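Phosphoribosylaminoimidazole-succinocarboxamide synthase (Pyrococcus horikoshii, PDB 3U55) catalyses the ATP-dependent joining of L-aspartate to carboxyaminoimidazole ribonucleotide, forming SAICAR in de novo purine biosynthesis. Local coordinates at residues I170-K175 against R198-K203. Sequence-based numbering, arbitrary orientation.
Sequences ILVDFK and RFWDAK. With SO4 (sulfate ion), chain B.
Arg198 NH1 meets Asp173 OD2 at 2.9 Å in a salt bridge, approaching the syn side of the carboxylate, while a second, weak bond reaches OD1. The two flat groups stand nearly perpendicular, 89° apart. The same NH1 donates to sulfate O2 at 3.1 Å and, with NH2, holds the anion at the guanidinium edge; Arg93 NH2 and the backbone N of Ser99 also hydrogen-bond to it. Arginine suits this place because its long chain, extended from CG to NE, runs beside the carboxylate and still offers several N-H groups at its end.

Beside this pair, Val172 CG2, turned anti to its carbonyl carbon (chi1 164°), sits over the centre of one face of the Trp200 five-membered ring, 3.4 Å from its centroid, a CH-pi contact. Beta-branched valine holds this methyl close to the backbone, resting it on the indole without a long chain intervening. Because Val172 points toward the other strand, its CB lies 3.7 Å from Arg198 CB. Leu171 CD1 and Phe199 CE1, 3.7 Å apart, pack on the other face of the sheet, next to helix 143-165.

The antiparallel strands set these positions. Ile170 and Trp200 form a hydrogen-bonded pair; then Val172 N donates to Arg198 O and Arg198 N to Asp173 O, so two residues face one in a beta bulge. Asp211 binds Arg198 NE, fixing the guanidinium from another side. A leucine in place of Arg198 would probably leave Asp173 with little beyond a long, weak pair to Arg93, deprive Asp211 of this partner and weaken the hold on the anion. The cluster is consistent with a site for the substrate's phosphate, the acidic partners orienting an arginine that grips an anion.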
ATOM      1  N   ILE A 170      26.685  -1.431   1.681  1.00 18.35           N
ATOM      2  CA  ILE A 170      25.459  -1.980   1.119  1.00 16.46           C
ATOM      3  C   ILE A 170      24.328  -0.961   1.256  1.00 14.96           C
ATOM      4  O   ILE A 170      23.995  -0.540   2.361  1.00 13.77           O
ATOM      5  CB  ILE A 170      25.061  -3.295   1.837  1.00 17.57           C
ATOM      6  CG1 ILE A 170      26.193  -4.331   1.732  1.00 19.43           C
ATOM      7  CG2 ILE A 170      23.751  -3.844   1.280  1.00 16.62           C
ATOM      8  CD1 ILE A 170      25.966  -5.585   2.557  1.00 27.62           C
ATOM      9  N   LEU A 171      23.753  -0.560   0.125  1.00 15.84           N
ATOM     10  CA  LEU A 171      22.573   0.287   0.134  1.00 13.46           C
ATOM     11  C   LEU A 171      21.362  -0.582   0.421  1.00 14.18           C
ATOM     12  O   LEU A 171      20.871  -1.292  -0.462  1.00 14.51           O
ATOM     13  CB  LEU A 171      22.405   1.005  -1.205  1.00 14.54           C
ATOM     14  CG  LEU A 171      21.213   1.971  -1.278  1.00 14.25           C
ATOM     15  CD1 LEU A 171      21.352   3.111  -0.256  1.00 10.60           C
ATOM     16  CD2 LEU A 171      21.069   2.512  -2.685  1.00 17.27           C
ATOM     17  N   VAL A 172      20.897  -0.534   1.665  1.00 11.42           N
ATOM     18  CA  VAL A 172      19.789  -1.378   2.110  1.00 12.53           C
ATOM     19  C   VAL A 172      18.437  -0.857   1.604  1.00 12.80           C
ATOM     20  O   VAL A 172      17.645  -1.605   1.008  1.00 11.03           O
ATOM     21  CB  VAL A 172      19.798  -1.510   3.646  1.00 11.91           C
ATOM     22  CG1 VAL A 172      18.471  -2.045   4.164  1.00 11.45           C
ATOM     23  CG2 VAL A 172      20.982  -2.397   4.091  1.00 12.78           C
ATOM     24  N   ASP A 173      18.188   0.424   1.863  1.00 13.73           N
ATOM     25  CA  ASP A 173      17.018   1.132   1.344  1.00 13.23           C
ATOM     26  C   ASP A 173      17.294   2.633   1.387  1.00 14.00           C
ATOM     27  O   ASP A 173      18.321   3.061   1.922  1.00 13.81           O
ATOM     28  CB  ASP A 173      15.722   0.759   2.102  1.00 11.65           C
ATOM     29  CG  ASP A 173      15.769   1.084   3.606  1.00 17.11           C
ATOM     30  OD1 ASP A 173      16.172   2.200   4.000  1.00 17.33           O
ATOM     31  OD2 ASP A 173      15.355   0.217   4.399  1.00 18.28           O
ATOM     32  N   PHE A 174      16.396   3.424   0.805  1.00 12.10           N
ATOM     33  CA  PHE A 174      16.487   4.887   0.885  1.00 11.48           C
ATOM     34  C   PHE A 174      15.148   5.522   0.552  1.00 10.47           C
ATOM     35  O   PHE A 174      14.289   4.889  -0.071  1.00 11.00           O
ATOM     36  CB  PHE A 174      17.612   5.452  -0.011  1.00 10.33           C
ATOM     37  CG  PHE A 174      17.432   5.167  -1.472  1.00 11.82           C
ATOM     38  CD1 PHE A 174      16.877   6.123  -2.314  1.00 13.90           C
ATOM     39  CD2 PHE A 174      17.814   3.940  -2.012  1.00 10.43           C
ATOM     40  CE1 PHE A 174      16.698   5.872  -3.674  1.00 15.44           C
ATOM     41  CE2 PHE A 174      17.648   3.677  -3.379  1.00 10.63           C
ATOM     42  CZ  PHE A 174      17.078   4.649  -4.212  1.00 11.41           C
ATOM     43  N   LYS A 175      14.982   6.769   0.982  1.00 10.75           N
ATOM     44  CA  LYS A 175      13.739   7.508   0.794  1.00 10.61           C
ATOM     45  C   LYS A 175      13.988   8.754  -0.048  1.00  9.78           C
ATOM     46  O   LYS A 175      14.901   9.537   0.243  1.00 10.93           O
ATOM     47  CB  LYS A 175      13.158   7.891   2.153  1.00 11.50           C
ATOM     48  CG  LYS A 175      11.766   8.502   2.095  1.00 20.74           C
ATOM     49  N   ARG A 198      19.386   3.618   4.506  1.00 13.03           N
ATOM     50  CA  ARG A 198      20.062   2.617   5.323  1.00 12.71           C
ATOM     51  C   ARG A 198      21.330   2.155   4.620  1.00 13.18           C
ATOM     52  O   ARG A 198      21.294   1.713   3.464  1.00 13.46           O
ATOM     53  CB  ARG A 198      19.141   1.448   5.681  1.00 13.04           C
ATOM     54  CG  ARG A 198      18.163   1.789   6.783  1.00 16.73           C
ATOM     55  CD  ARG A 198      17.316   0.594   7.194  1.00 13.51           C
ATOM     56  NE  ARG A 198      16.405   0.961   8.282  1.00 17.47           N
ATOM     57  CZ  ARG A 198      15.174   1.443   8.102  1.00 21.22           C
ATOM     58  NH1 ARG A 198      14.682   1.598   6.880  1.00 20.74           N
ATOM     59  NH2 ARG A 198      14.423   1.755   9.147  1.00 18.66           N
ATOM     60  N   PHE A 199      22.454   2.312   5.321  1.00 13.87           N
ATOM     61  CA  PHE A 199      23.784   1.948   4.835  1.00 15.49           C
ATOM     62  C   PHE A 199      24.385   0.912   5.784  1.00 15.25           C
ATOM     63  O   PHE A 199      24.514   1.184   6.972  1.00 15.41           O
ATOM     64  CB  PHE A 199      24.728   3.160   4.862  1.00 15.53           C
ATOM     65  CG  PHE A 199      24.348   4.307   3.952  1.00 14.85           C
ATOM     66  CD1 PHE A 199      23.974   4.102   2.623  1.00 15.03           C
ATOM     67  CD2 PHE A 199      24.450   5.615   4.419  1.00 14.87           C
ATOM     68  CE1 PHE A 199      23.676   5.183   1.791  1.00 13.55           C
ATOM     69  CE2 PHE A 199      24.151   6.705   3.593  1.00 18.13           C
ATOM     70  CZ  PHE A 199      23.764   6.489   2.279  1.00 15.35           C
ATOM     71  N   TRP A 200      24.759  -0.261   5.270  1.00 16.95           N
ATOM     72  CA  TRP A 200      25.430  -1.287   6.086  1.00 18.15           C
ATOM     73  C   TRP A 200      26.855  -1.513   5.593  1.00 19.37           C
ATOM     74  O   TRP A 200      27.103  -1.526   4.387  1.00 19.53           O
ATOM     75  CB  TRP A 200      24.676  -2.620   6.024  1.00 17.23           C
ATOM     76  CG  TRP A 200      23.350  -2.662   6.728  1.00 16.43           C
ATOM     77  CD1 TRP A 200      22.727  -1.642   7.399  1.00 18.22           C
ATOM     78  CD2 TRP A 200      22.458  -3.785   6.795  1.00 16.96           C
ATOM     79  NE1 TRP A 200      21.516  -2.065   7.887  1.00 18.49           N
ATOM     80  CE2 TRP A 200      21.326  -3.376   7.535  1.00 18.85           C
ATOM     81  CE3 TRP A 200      22.508  -5.096   6.302  1.00 20.56           C
ATOM     82  CZ2 TRP A 200      20.250  -4.230   7.793  1.00 18.23           C
ATOM     83  CZ3 TRP A 200      21.437  -5.950   6.566  1.00 22.65           C
ATOM     84  CH2 TRP A 200      20.326  -5.511   7.302  1.00 22.39           C
ATOM     85  N   ASP A 201      27.795  -1.706   6.517  1.00 21.32           N
ATOM     86  CA  ASP A 201      29.146  -2.097   6.113  1.00 22.08           C
ATOM     87  C   ASP A 201      29.074  -3.447   5.394  1.00 21.10           C
ATOM     88  O   ASP A 201      28.391  -4.353   5.859  1.00 20.84           O
ATOM     89  CB  ASP A 201      30.087  -2.190   7.316  1.00 22.34           C
ATOM     90  CG  ASP A 201      31.448  -2.753   6.938  1.00 25.60           C
ATOM     91  OD1 ASP A 201      32.173  -2.091   6.178  1.00 27.33           O
ATOM     92  OD2 ASP A 201      31.779  -3.866   7.381  1.00 29.33           O
ATOM     93  N   ALA A 202      29.764  -3.572   4.262  1.00 23.18           N
ATOM     94  CA  ALA A 202      29.702  -4.806   3.464  1.00 25.14           C
ATOM     95  C   ALA A 202      30.303  -6.003   4.197  1.00 26.95           C
ATOM     96  O   ALA A 202      29.805  -7.122   4.078  1.00 28.95           O
ATOM     97  CB  ALA A 202      30.377  -4.618   2.108  1.00 23.95           C
ATOM     98  N   LYS A 203      31.366  -5.756   4.956  1.00 27.29           N
ATOM     99  CA  LYS A 203      32.032  -6.814   5.711  1.00 28.96           C
ATOM    100  C   LYS A 203      31.219  -7.249   6.940  1.00 28.40           C
ATOM    101  O   LYS A 203      30.917  -8.430   7.098  1.00 28.57           O
ATOM    102  CB  LYS A 203      33.444  -6.370   6.110  1.00 28.81           C
ATOM    103  CG  LYS A 203      34.342  -7.505   6.572  1.00 31.48           C
TER
HETATM  104  S   SO4 B 500      11.041   2.468   7.284  1.00 33.25           S
HETATM  105  O1  SO4 B 500      11.526   1.138   6.964  1.00 32.86           O
HETATM  106  O2  SO4 B 500      12.156   3.398   7.423  1.00 37.15           O
HETATM  107  O3  SO4 B 500      10.143   2.891   6.209  1.00 40.14           O
HETATM  108  O4  SO4 B 500      10.318   2.431   8.548  1.00 36.12           O